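Local coordinates for ubiquitin-conjugating enzyme-like protein (Leishmania mexicana, PDB 6ZM3), which probably acts as a ubiquitin E2 variant, a partner without the catalytic cysteine that helps a ubiquitin-conjugating enzyme build ubiquitin chains, at residues B[74-79]-B[96-101]; B[43-48]-B[66-71]; B[30-35]-B[115-120]; B[60-65]-B[81-86]. All blocks are in the same frame, centred on the assembly; numbering follows the deposited sequence. Where two conformers were deposited one is given.

Contact 1: B[74-79]-B[96-101]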
# COMPACT_ATOMS: atom_id res chain seq x y z
N LYS B 74 17.88 -16.48 -18.31
CA LYS B 74 18.19 -17.85 -18.69
C LYS B 74 17.34 -18.80 -17.84
O LYS B 74 16.78 -19.77 -18.36
CB LYS B 74 19.69 -18.17 -18.61
CG LYS B 74 20.48 -17.71 -19.83
CD LYS B 74 21.82 -18.40 -20.01
CE LYS B 74 23.00 -17.64 -19.43
NZ LYS B 74 22.99 -17.63 -17.95
N VAL B 75 17.19 -18.43 -16.56
CA VAL B 75 16.24 -19.06 -15.66
C VAL B 75 15.18 -18.02 -15.27
O VAL B 75 15.40 -16.82 -15.43
CB VAL B 75 16.95 -19.64 -14.42
CG1 VAL B 75 18.02 -20.65 -14.81
CG2 VAL B 75 17.55 -18.55 -13.55
N PRO B 76 13.98 -18.42 -14.77
CA PRO B 76 12.90 -17.45 -14.56
C PRO B 76 13.23 -16.45 -13.45
O PRO B 76 14.12 -16.69 -12.63
CB PRO B 76 11.69 -18.33 -14.21
CG PRO B 76 12.09 -19.74 -14.66
CD PRO B 76 13.58 -19.79 -14.40
N PRO B 77 12.51 -15.30 -13.37
CA PRO B 77 12.64 -14.41 -12.23
C PRO B 77 11.99 -15.08 -11.01
O PRO B 77 11.09 -15.92 -11.16
CB PRO B 77 11.78 -13.20 -12.61
CG PRO B 77 10.79 -13.68 -13.65
CD PRO B 77 11.48 -14.86 -14.31
N HIS B 78 12.43 -14.68 -9.83
CA HIS B 78 11.81 -15.12 -8.58
C HIS B 78 10.73 -14.11 -8.23
O HIS B 78 11.06 -12.94 -8.03
CB HIS B 78 12.88 -15.22 -7.48
CG HIS B 78 14.04 -16.06 -7.90
ND1 HIS B 78 13.92 -17.42 -8.13
CD2 HIS B 78 15.33 -15.75 -8.14
CE1 HIS B 78 15.08 -17.91 -8.47
NE2 HIS B 78 15.97 -16.91 -8.49
N ILE B 79 9.47 -14.57 -8.21
CA ILE B 79 8.31 -13.74 -7.96
C ILE B 79 7.69 -14.21 -6.64
O ILE B 79 7.40 -15.39 -6.46
CB ILE B 79 7.31 -13.79 -9.14
CG1 ILE B 79 7.99 -13.50 -10.49
CG2 ILE B 79 6.09 -12.90 -8.93
CD1 ILE B 79 7.01 -13.17 -11.62
N VAL B 96 5.90 -17.72 -6.02
CA VAL B 96 5.32 -18.32 -7.22
C VAL B 96 6.15 -19.57 -7.52
O VAL B 96 7.34 -19.49 -7.69
CB VAL B 96 5.28 -17.34 -8.41
CG1 VAL B 96 4.81 -17.99 -9.71
CG2 VAL B 96 4.36 -16.17 -8.10
N ASN B 97 5.48 -20.72 -7.44
CA ASN B 97 6.06 -22.06 -7.56
C ASN B 97 6.49 -22.34 -9.00
O ASN B 97 5.68 -22.24 -9.91
CB ASN B 97 4.98 -23.07 -7.13
CG ASN B 97 5.53 -24.47 -7.05
OD1 ASN B 97 5.82 -25.06 -8.09
ND2 ASN B 97 5.67 -25.00 -5.85
N ARG B 98 7.73 -22.79 -9.16
CA ARG B 98 8.40 -22.93 -10.44
C ARG B 98 7.93 -24.17 -11.22
O ARG B 98 8.12 -24.24 -12.43
CB ARG B 98 9.91 -22.89 -10.23
CG ARG B 98 10.44 -21.46 -10.12
CD ARG B 98 11.81 -21.37 -9.46
NE ARG B 98 12.59 -20.27 -10.00
CZ ARG B 98 13.69 -20.37 -10.75
NH1 ARG B 98 14.18 -21.56 -11.05
NH2 ARG B 98 14.30 -19.28 -11.19
N GLU B 99 7.27 -25.11 -10.52
CA GLU B 99 6.77 -26.31 -11.18
C GLU B 99 5.27 -26.18 -11.45
O GLU B 99 4.72 -26.92 -12.26
CB GLU B 99 7.13 -27.57 -10.38
CG GLU B 99 8.60 -27.62 -9.98
CD GLU B 99 9.32 -28.97 -10.10
OE1 GLU B 99 9.06 -29.86 -9.26
OE2 GLU B 99 10.15 -29.11 -11.03
N LYS B 100 4.59 -25.25 -10.76
CA LYS B 100 3.14 -25.14 -10.88
C LYS B 100 2.73 -23.97 -11.76
O LYS B 100 1.60 -23.96 -12.25
CB LYS B 100 2.48 -25.00 -9.51
CG LYS B 100 2.53 -26.25 -8.64
CD LYS B 100 2.24 -25.99 -7.18
CE LYS B 100 2.08 -27.28 -6.40
NZ LYS B 100 1.28 -27.06 -5.16
N PHE B 101 3.57 -22.93 -11.89
CA PHE B 101 3.17 -21.82 -12.75
C PHE B 101 3.56 -22.18 -14.18
O PHE B 101 4.75 -22.35 -14.43
CB PHE B 101 3.83 -20.50 -12.31
CG PHE B 101 3.40 -19.25 -13.03
CD1 PHE B 101 2.09 -19.09 -13.48
CD2 PHE B 101 4.30 -18.23 -13.30
CE1 PHE B 101 1.69 -17.94 -14.16
CE2 PHE B 101 3.90 -17.10 -13.99
CZ PHE B 101 2.60 -16.95 -14.40
O HOH W 1 11.25 -18.27 -10.14
O HOH W 2 9.68 -17.55 -8.09

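Contact 2: B[43-48]-B[66-71]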
# COMPACT_ATOMS: atom_id res chain seq x y z
N HIS B 43 18.35 -5.53 -9.76
CA HIS B 43 18.08 -6.83 -9.16
C HIS B 43 16.61 -6.95 -8.77
O HIS B 43 15.96 -7.94 -9.08
CB HIS B 43 19.02 -7.05 -7.96
CG HIS B 43 20.43 -7.29 -8.34
ND1 HIS B 43 20.89 -8.52 -8.77
CD2 HIS B 43 21.50 -6.47 -8.33
CE1 HIS B 43 22.18 -8.44 -8.99
NE2 HIS B 43 22.57 -7.19 -8.73
N TYR B 44 16.05 -5.91 -8.13
CA TYR B 44 14.70 -6.02 -7.61
C TYR B 44 13.72 -5.10 -8.31
O TYR B 44 14.04 -3.92 -8.51
CB TYR B 44 14.71 -5.75 -6.10
CG TYR B 44 15.21 -6.94 -5.32
CD1 TYR B 44 14.36 -8.00 -5.02
CD2 TYR B 44 16.52 -7.03 -4.90
CE1 TYR B 44 14.81 -9.11 -4.31
CE2 TYR B 44 16.99 -8.11 -4.17
CZ TYR B 44 16.13 -9.16 -3.88
OH TYR B 44 16.57 -10.26 -3.19
N TRP B 45 12.53 -5.64 -8.59
CA TRP B 45 11.43 -4.94 -9.21
C TRP B 45 10.18 -5.07 -8.34
O TRP B 45 9.96 -6.11 -7.72
CB TRP B 45 11.20 -5.48 -10.63
CG TRP B 45 12.39 -5.34 -11.52
CD1 TRP B 45 13.58 -5.99 -11.42
CD2 TRP B 45 12.49 -4.49 -12.68
NE1 TRP B 45 14.44 -5.58 -12.41
CE2 TRP B 45 13.80 -4.65 -13.19
CE3 TRP B 45 11.62 -3.58 -13.29
CZ2 TRP B 45 14.23 -3.99 -14.34
CZ3 TRP B 45 12.08 -2.88 -14.39
CH2 TRP B 45 13.36 -3.10 -14.92
N ASN B 46 9.38 -4.02 -8.32
CA ASN B 46 8.09 -4.02 -7.66
C ASN B 46 7.12 -4.47 -8.73
O ASN B 46 7.28 -4.06 -9.87
CB ASN B 46 7.66 -2.62 -7.23
CG ASN B 46 8.49 -1.99 -6.13
OD1 ASN B 46 9.20 -2.67 -5.42
ND2 ASN B 46 8.39 -0.68 -5.98
N GLY B 47 6.14 -5.32 -8.37
CA GLY B 47 5.07 -5.67 -9.28
C GLY B 47 3.71 -5.36 -8.67
O GLY B 47 3.50 -5.40 -7.45
N THR B 48 2.79 -4.99 -9.55
CA THR B 48 1.41 -4.81 -9.20
C THR B 48 0.57 -5.67 -10.14
O THR B 48 0.78 -5.59 -11.35
CB THR B 48 0.98 -3.34 -9.37
OG1 THR B 48 1.86 -2.58 -8.54
CG2 THR B 48 -0.46 -3.09 -9.00
N ILE B 66 9.88 -8.87 -7.31
CA ILE B 66 10.56 -9.63 -8.35
C ILE B 66 12.07 -9.50 -8.16
O ILE B 66 12.62 -8.40 -8.07
CB ILE B 66 10.09 -9.25 -9.77
CG1 ILE B 66 8.56 -9.27 -9.82
CG2 ILE B 66 10.71 -10.23 -10.78
CD1 ILE B 66 7.89 -8.62 -11.03
N TYR B 67 12.73 -10.66 -8.13
CA TYR B 67 14.17 -10.73 -8.08
C TYR B 67 14.68 -11.34 -9.38
O TYR B 67 14.30 -12.46 -9.69
CB TYR B 67 14.58 -11.64 -6.92
CG TYR B 67 16.05 -11.84 -6.71
CD1 TYR B 67 16.94 -10.78 -6.82
CD2 TYR B 67 16.57 -13.08 -6.37
CE1 TYR B 67 18.30 -10.94 -6.61
CE2 TYR B 67 17.93 -13.26 -6.16
CZ TYR B 67 18.79 -12.19 -6.28
OH TYR B 67 20.13 -12.33 -6.07
N CYS B 68 15.50 -10.59 -10.12
CA CYS B 68 16.22 -11.13 -11.28
C CYS B 68 17.68 -11.38 -10.89
O CYS B 68 18.48 -10.46 -10.75
CB CYS B 68 16.10 -10.20 -12.49
SG CYS B 68 14.41 -9.76 -12.95
N ASP B 69 18.04 -12.66 -10.68
CA ASP B 69 19.37 -12.99 -10.19
C ASP B 69 20.38 -13.02 -11.34
O ASP B 69 20.06 -12.64 -12.46
CB ASP B 69 19.35 -14.28 -9.35
CG ASP B 69 19.10 -15.55 -10.15
OD1 ASP B 69 18.44 -15.48 -11.25
OD2 ASP B 69 19.55 -16.61 -9.65
N GLU B 70 21.60 -13.47 -11.04
CA GLU B 70 22.70 -13.60 -11.99
C GLU B 70 22.26 -14.20 -13.33
O GLU B 70 22.82 -13.84 -14.36
CB GLU B 70 23.74 -14.64 -11.58
CG GLU B 70 24.62 -14.25 -10.42
CD GLU B 70 24.30 -15.09 -9.19
OE1 GLU B 70 24.28 -16.34 -9.31
OE2 GLU B 70 24.07 -14.51 -8.14
N ASN B 71 21.33 -15.16 -13.30
CA ASN B 71 21.08 -15.98 -14.47
C ASN B 71 19.82 -15.55 -15.22
O ASN B 71 19.51 -16.15 -16.23
CB ASN B 71 21.20 -17.49 -14.17
CG ASN B 71 22.57 -17.90 -13.68
OD1 ASN B 71 22.69 -18.75 -12.81
ND2 ASN B 71 23.63 -17.34 -14.23

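Contact 3: B[30-35]-B[115-120]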
# COMPACT_ATOMS: atom_id res chain seq x y z
N VAL B 30 -1.80 -4.47 -14.87
CA VAL B 30 -0.54 -5.04 -14.42
C VAL B 30 0.59 -4.00 -14.54
O VAL B 30 0.60 -3.18 -15.46
CB VAL B 30 -0.25 -6.34 -15.20
CG1 VAL B 30 1.22 -6.66 -15.32
CG2 VAL B 30 -1.00 -7.54 -14.66
N SER B 31 1.56 -4.03 -13.62
CA SER B 31 2.65 -3.06 -13.68
C SER B 31 3.90 -3.58 -13.00
O SER B 31 3.80 -4.30 -12.00
CB SER B 31 2.24 -1.77 -13.05
OG SER B 31 3.24 -0.82 -13.32
N VAL B 32 5.06 -3.20 -13.57
CA VAL B 32 6.36 -3.56 -13.02
C VAL B 32 7.22 -2.31 -13.08
O VAL B 32 7.12 -1.53 -14.03
CB VAL B 32 7.03 -4.69 -13.82
CG1 VAL B 32 8.24 -5.26 -13.11
CG2 VAL B 32 6.07 -5.79 -14.21
N GLY B 33 8.15 -2.20 -12.13
CA GLY B 33 8.97 -1.01 -12.05
C GLY B 33 10.11 -1.27 -11.08
O GLY B 33 10.01 -2.16 -10.24
N LEU B 34 11.19 -0.51 -11.26
CA LEU B 34 12.43 -0.72 -10.50
C LEU B 34 12.11 -0.45 -9.02
O LEU B 34 11.43 0.53 -8.72
CB LEU B 34 13.43 0.30 -11.07
CG LEU B 34 14.91 -0.07 -11.10
CD1 LEU B 34 15.16 -1.49 -11.60
CD2 LEU B 34 15.68 0.91 -11.98
N ARG B 35 12.57 -1.34 -8.13
CA ARG B 35 12.29 -1.20 -6.71
C ARG B 35 13.12 -0.09 -6.08
O ARG B 35 12.57 0.79 -5.40
CB ARG B 35 12.51 -2.51 -5.95
CG ARG B 35 12.13 -2.39 -4.48
CD ARG B 35 12.48 -3.62 -3.67
NE ARG B 35 13.88 -3.64 -3.34
CZ ARG B 35 14.46 -4.63 -2.68
NH1 ARG B 35 13.74 -5.69 -2.33
NH2 ARG B 35 15.75 -4.56 -2.39
N LEU B 115 4.92 -9.84 -18.76
CA LEU B 115 4.13 -10.99 -19.21
C LEU B 115 3.90 -11.98 -18.05
O LEU B 115 2.81 -12.52 -17.92
CB LEU B 115 4.79 -11.63 -20.44
CG LEU B 115 4.02 -12.76 -21.15
CD1 LEU B 115 2.59 -12.37 -21.52
CD2 LEU B 115 4.78 -13.20 -22.39
N CYS B 116 4.90 -12.19 -17.19
CA CYS B 116 4.73 -13.04 -16.01
C CYS B 116 3.54 -12.56 -15.18
O CYS B 116 2.69 -13.37 -14.79
CB CYS B 116 5.95 -13.13 -15.09
SG CYS B 116 7.40 -13.98 -15.76
N LEU B 117 3.46 -11.24 -14.95
CA LEU B 117 2.36 -10.69 -14.19
C LEU B 117 1.02 -10.80 -14.92
O LEU B 117 0.00 -11.10 -14.28
CB LEU B 117 2.67 -9.24 -13.76
CG LEU B 117 3.88 -9.00 -12.85
CD1 LEU B 117 3.82 -7.58 -12.26
CD2 LEU B 117 3.96 -10.01 -11.71
N SER B 118 0.97 -10.53 -16.25
CA SER B 118 -0.28 -10.71 -16.98
C SER B 118 -0.75 -12.15 -16.85
O SER B 118 -1.95 -12.37 -16.75
CB SER B 118 -0.19 -10.32 -18.44
OG SER B 118 -0.73 -9.03 -18.60
N GLU B 119 0.21 -13.09 -16.87
CA GLU B 119 -0.04 -14.52 -16.80
C GLU B 119 -0.47 -14.96 -15.40
O GLU B 119 -1.30 -15.87 -15.28
CB GLU B 119 1.12 -15.34 -17.35
CG GLU B 119 1.29 -15.21 -18.88
CD GLU B 119 0.19 -15.87 -19.70
OE1 GLU B 119 -0.14 -17.02 -19.38
OE2 GLU B 119 -0.39 -15.20 -20.59
N LEU B 120 0.08 -14.34 -14.34
CA LEU B 120 -0.47 -14.53 -13.00
C LEU B 120 -1.89 -13.97 -12.88
O LEU B 120 -2.76 -14.56 -12.24
CB LEU B 120 0.49 -13.93 -11.96
CG LEU B 120 1.75 -14.76 -11.78
CD1 LEU B 120 2.82 -13.99 -11.00
CD2 LEU B 120 1.40 -16.07 -11.06

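Contact 4: B[60-65]-B[81-86]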
# COMPACT_ATOMS: atom_id res chain seq x y z
N ARG B 60 -8.64 -5.98 -6.38
CA ARG B 60 -7.64 -5.91 -5.33
C ARG B 60 -6.33 -5.40 -5.94
O ARG B 60 -5.89 -5.89 -6.99
CB ARG B 60 -7.37 -7.25 -4.63
CG ARG B 60 -8.56 -7.78 -3.82
CD ARG B 60 -8.35 -9.15 -3.23
NE ARG B 60 -9.45 -9.52 -2.34
CZ ARG B 60 -9.29 -10.22 -1.23
NH1 ARG B 60 -8.09 -10.66 -0.90
NH2 ARG B 60 -10.31 -10.48 -0.44
N ILE B 61 -5.67 -4.48 -5.22
CA ILE B 61 -4.35 -4.01 -5.64
C ILE B 61 -3.30 -4.92 -5.02
O ILE B 61 -3.01 -4.81 -3.84
CB ILE B 61 -4.15 -2.51 -5.27
CG1 ILE B 61 -5.17 -1.66 -6.04
CG2 ILE B 61 -2.74 -2.05 -5.61
CD1 ILE B 61 -5.39 -0.29 -5.47
N LEU B 62 -2.84 -5.92 -5.78
CA LEU B 62 -1.95 -6.91 -5.21
C LEU B 62 -0.50 -6.55 -5.53
O LEU B 62 -0.13 -6.36 -6.68
CB LEU B 62 -2.36 -8.28 -5.79
CG LEU B 62 -3.84 -8.66 -5.63
CD1 LEU B 62 -4.11 -9.96 -6.37
CD2 LEU B 62 -4.23 -8.83 -4.16
N SER B 63 0.38 -6.60 -4.50
CA SER B 63 1.77 -6.21 -4.62
C SER B 63 2.64 -7.47 -4.65
O SER B 63 2.38 -8.42 -3.92
CB SER B 63 2.23 -5.29 -3.49
OG SER B 63 1.62 -3.99 -3.59
N LEU B 64 3.68 -7.41 -5.49
CA LEU B 64 4.65 -8.49 -5.64
C LEU B 64 6.07 -7.94 -5.60
O LEU B 64 6.31 -6.77 -5.91
CB LEU B 64 4.39 -9.17 -6.99
CG LEU B 64 3.00 -9.77 -7.17
CD1 LEU B 64 2.07 -8.81 -7.92
CD2 LEU B 64 3.13 -11.11 -7.92
N GLU B 65 7.03 -8.80 -5.26
CA GLU B 65 8.42 -8.46 -5.41
C GLU B 65 9.01 -9.42 -6.45
O GLU B 65 8.62 -10.60 -6.45
CB GLU B 65 9.15 -8.69 -4.10
CG GLU B 65 10.61 -8.30 -4.16
CD GLU B 65 11.17 -8.04 -2.76
OE1 GLU B 65 11.18 -6.84 -2.32
OE2 GLU B 65 11.57 -9.03 -2.13
N PHE B 81 4.45 -13.02 -3.98
CA PHE B 81 3.37 -12.11 -3.64
C PHE B 81 3.65 -11.52 -2.26
O PHE B 81 4.02 -12.25 -1.34
CB PHE B 81 2.01 -12.81 -3.66
CG PHE B 81 1.35 -12.92 -5.02
CD1 PHE B 81 1.67 -13.98 -5.87
CD2 PHE B 81 0.40 -12.00 -5.43
CE1 PHE B 81 1.05 -14.09 -7.10
CE2 PHE B 81 -0.23 -12.13 -6.65
CZ PHE B 81 0.09 -13.19 -7.48
N LEU B 82 3.45 -10.21 -2.14
CA LEU B 82 3.49 -9.55 -0.84
C LEU B 82 2.09 -9.50 -0.25
O LEU B 82 1.94 -9.64 0.97
CB LEU B 82 4.06 -8.13 -0.98
CG LEU B 82 5.51 -8.03 -1.44
CD1 LEU B 82 5.98 -6.59 -1.34
CD2 LEU B 82 6.43 -8.93 -0.63
N SER B 83 1.09 -9.21 -1.11
CA SER B 83 -0.31 -9.36 -0.79
C SER B 83 -0.65 -10.85 -0.75
O SER B 83 -0.37 -11.54 -1.71
CB SER B 83 -1.17 -8.68 -1.83
OG SER B 83 -0.89 -7.28 -1.92
N LYS B 84 -1.35 -11.28 0.31
CA LYS B 84 -1.80 -12.66 0.47
C LYS B 84 -2.85 -13.03 -0.58
O LYS B 84 -3.81 -12.30 -0.81
CB LYS B 84 -2.37 -12.88 1.88
CG LYS B 84 -2.28 -14.33 2.34
CD LYS B 84 -2.65 -14.53 3.79
CE LYS B 84 -2.12 -15.83 4.34
NZ LYS B 84 -2.39 -15.91 5.79
N VAL B 85 -2.62 -14.18 -1.22
CA VAL B 85 -3.53 -14.73 -2.22
C VAL B 85 -3.73 -16.21 -1.92
O VAL B 85 -2.85 -16.85 -1.32
CB VAL B 85 -3.00 -14.54 -3.66
CG1 VAL B 85 -3.08 -13.08 -4.09
CG2 VAL B 85 -1.57 -15.07 -3.83
N ASN B 86 -4.89 -16.70 -2.37
CA ASN B 86 -5.17 -18.13 -2.51
C ASN B 86 -5.24 -18.46 -4.00
O ASN B 86 -6.24 -18.20 -4.68
CB ASN B 86 -6.47 -18.51 -1.80
CG ASN B 86 -6.85 -19.98 -1.95
OD1 ASN B 86 -5.99 -20.83 -2.20
ND2 ASN B 86 -8.15 -20.27 -1.80
O HOH W 3 -6.07 -12.16 -2.25

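Contact 1: B[74-79]-B[96-101]
Pro76, the first of the two prolines that close the Y-P-x-x-P-P signature of the UBC fold, meets Arg98 in the loop that in active E2 enzymes carries the catalytic cysteine. Asn97 probably stands at the position of that cysteine, consistent with an E2 variant. The long side chain of Arg98 reaches across to the Pro76-Pro77 pair and lays one face of its guanidinium on the Pro76 ring, with Pro76 CD 3.3 Å from Arg98 NH2. Val75 CG2 comes to the same group near its plane. His78 leans in obliquely, its CE1 3.1 Å from Arg98 NH2 and the two planes only 24° apart; CG lies anti to the carbonyl carbon (chi1 -53°), which turns the imidazole toward the arginine.

At the other end the contact is made by backbone. Val96 N gives Ile79 O a short, nearly straight hydrogen bond of 2.8 Å, and a water accepts from Ile79 N at 3.0 Å while donating to Val96 O. Beside this double link the two side chains run side by side, Ile79 CG2 touching Val96 CG2 at 3.8 Å, with Phe104 of helix 102-105 packed on both. Beyond Val96 the loop is shaped by an Asx turn in which Glu99 N donates to Asn97 OD1 at 2.8 Å.

The chemistry thus divides: a backbone hydrogen bond and an apolar side-chain pair join the start of 96-101 to the strand, whereas the charged arginine lays one face on the proline and meets the imidazole obliquely. The arginine alone would probably disfavour a charged His78, while nearby Asp69 could act the other way.

Contact 2: B[43-48]-B[66-71]
Two groups of the neighbouring strand close on the carbonyl oxygen of Ile66: Trp45 N donates a hydrogen bond of 2.8 Å at an N-H...O angle of 164°, and Tyr44 CA adds a CA-H...O contact at 3.2 Å. The return bond, Ile66 N to Trp45 O, is again 2.8 Å, which makes Trp45 and Ile66 a hydrogen-bonded antiparallel pair. One residue beyond the strand the pattern still holds, for Cys68 N donates to His43 O at 2.9 Å, an oxygen that also takes a CA-H...O contact from Tyr67.

These residues belong to the hairpin of strands 44-50 and 61-67, the middle of the antiparallel meander of the UBC fold, and its two surfaces are quite unlike. On one, the non-hydrogen-bonded pair Tyr44 and Tyr67 forms an offset stack, centroids 4.7 Å apart and planes 17° from parallel. Tyr67 CG stands anti to the backbone N (chi1 180°), and the ring thereby comes over one face of Tyr44 so that Tyr67 CD1 sits 3.5 Å from Tyr44 CZ, toward the rim of that ring. Arg35 makes a cation-pi contact with Tyr44, and Asp69 N lies over the other face of Tyr67.

On the buried surface Trp45 CB abuts Ile66 CB at 4.0 Å. Cys68 SG approaches the five-membered ring of Trp45 obliquely, a sulfur-aromatic contact whose nearest atom is CD1. The indole NE1 bonds to Phe42 O, which helps to fix the rotation of the ring, while Leu13 and Leu17 of helix 9-22 and Met113 of helix 113-125 pack against the tryptophan.

Contact 3: B[30-35]-B[115-120]
Leu117 and Val30 meet through the way each side chain is turned. In Leu117, CG lies opposite the carbonyl carbon and CD1 then extends away from CA (chi2 -166°), carrying that methyl off the helix and onto the strand. In Val30, CG1 is swung to chi1 153°, some way from a fully staggered position, and it presses on Leu117 CB at 3.3 Å, tighter than usual for two carbons. The second methyl, Val30 CG2, rests on the helix backbone, 3.7 Å from Leu117 O and 3.9 Å from Ser118 N. Farther along the strand Leu117 CD1 touches both Ser31 O, at 3.3 Å, and Val32 CG2, at 3.5 Å.

Val30 and Val32 both turn toward the helix, and Leu117 crosses each of them obliquely. This is helix-on-sheet packing as the UBC fold builds its core: helix 113-125 packs on one face of the sheet, here against its first strand, 30-34. The axes of the two short segments approach to 7.9 Å and run roughly antiparallel, at 149°. Other residues of the helix touch different parts of the core: Cys116 packs on Ile79 and Phe104, Leu120 on Ile79 and Ile49. The reverse of the strand behaves differently, since Ser31 packs on a polar side chain of another protein chain.

No hydrogen bond joins strand and helix. Ser31 O, though touched by a methyl, has its backbone partner in Thr48 of the next strand, so cohesion here comes from closely fitted branched side chains.

Contact 4: B[60-65]-B[81-86]
The third strand of the UBC meander, 61-67, meets the end of the fourth here, and Leu64 is a prominent bump. Its CD2 methyl stands over the centre of the Phe81 ring, 3.5 Å from the centroid and 3° off the normal, a CH-pi contact of nearly ideal aim. A chi2 of 97°, away from the usual staggered values, puts the methyl there. Val85 CG2 covers the opposite face of Phe81 nearer its rim, so the ring is clasped between two aliphatic branches, while Met124 of helix 113-125 adds to the wall.

Next to it Leu62 forks around the turn of the chain: CD2 nestles on Ser83 CB at 3.8 Å and CD1 on Val85 CG1 at 4.0 Å. Where strand 78-81 ends, Ser63 O takes two donors, Leu82 N at 2.7 Å and Ser83 N at 3.2 Å, a pattern that fits a classic beta bulge. Leu82 CB lies close to the same oxygen, and another protein chain packs on Leu82 and Ser83. The serine side chain completes the grip: Ser63 N donates to Ser83 OG at 3.0 Å with an N-H...O angle of 168°.

In the fold
All four contacts draw on one antiparallel sheet, and contact 3 adds the helix packed on it. Contacts 2 and 4 share strand 61-67, with centres about 15 Å apart, and Gly47 O to Leu64 N at 2.8 Å continues the pairing between them. Contact 1 joins contact 2 through Tyr67 N and His78 O, 2.8 Å apart. Contact 3 meets contact 4 twice: in the core, where Leu117 CD2 lies 4.0 Å from Leu64 CD2, and at the salt bridge of Arg35 NH1 with Glu65 OE1, 2.8 Å. The loop of contact 1, the probable counterpart of the E2 active site, borders contact 3, its Phe101 CZ 3.5 Å from Leu120 CG.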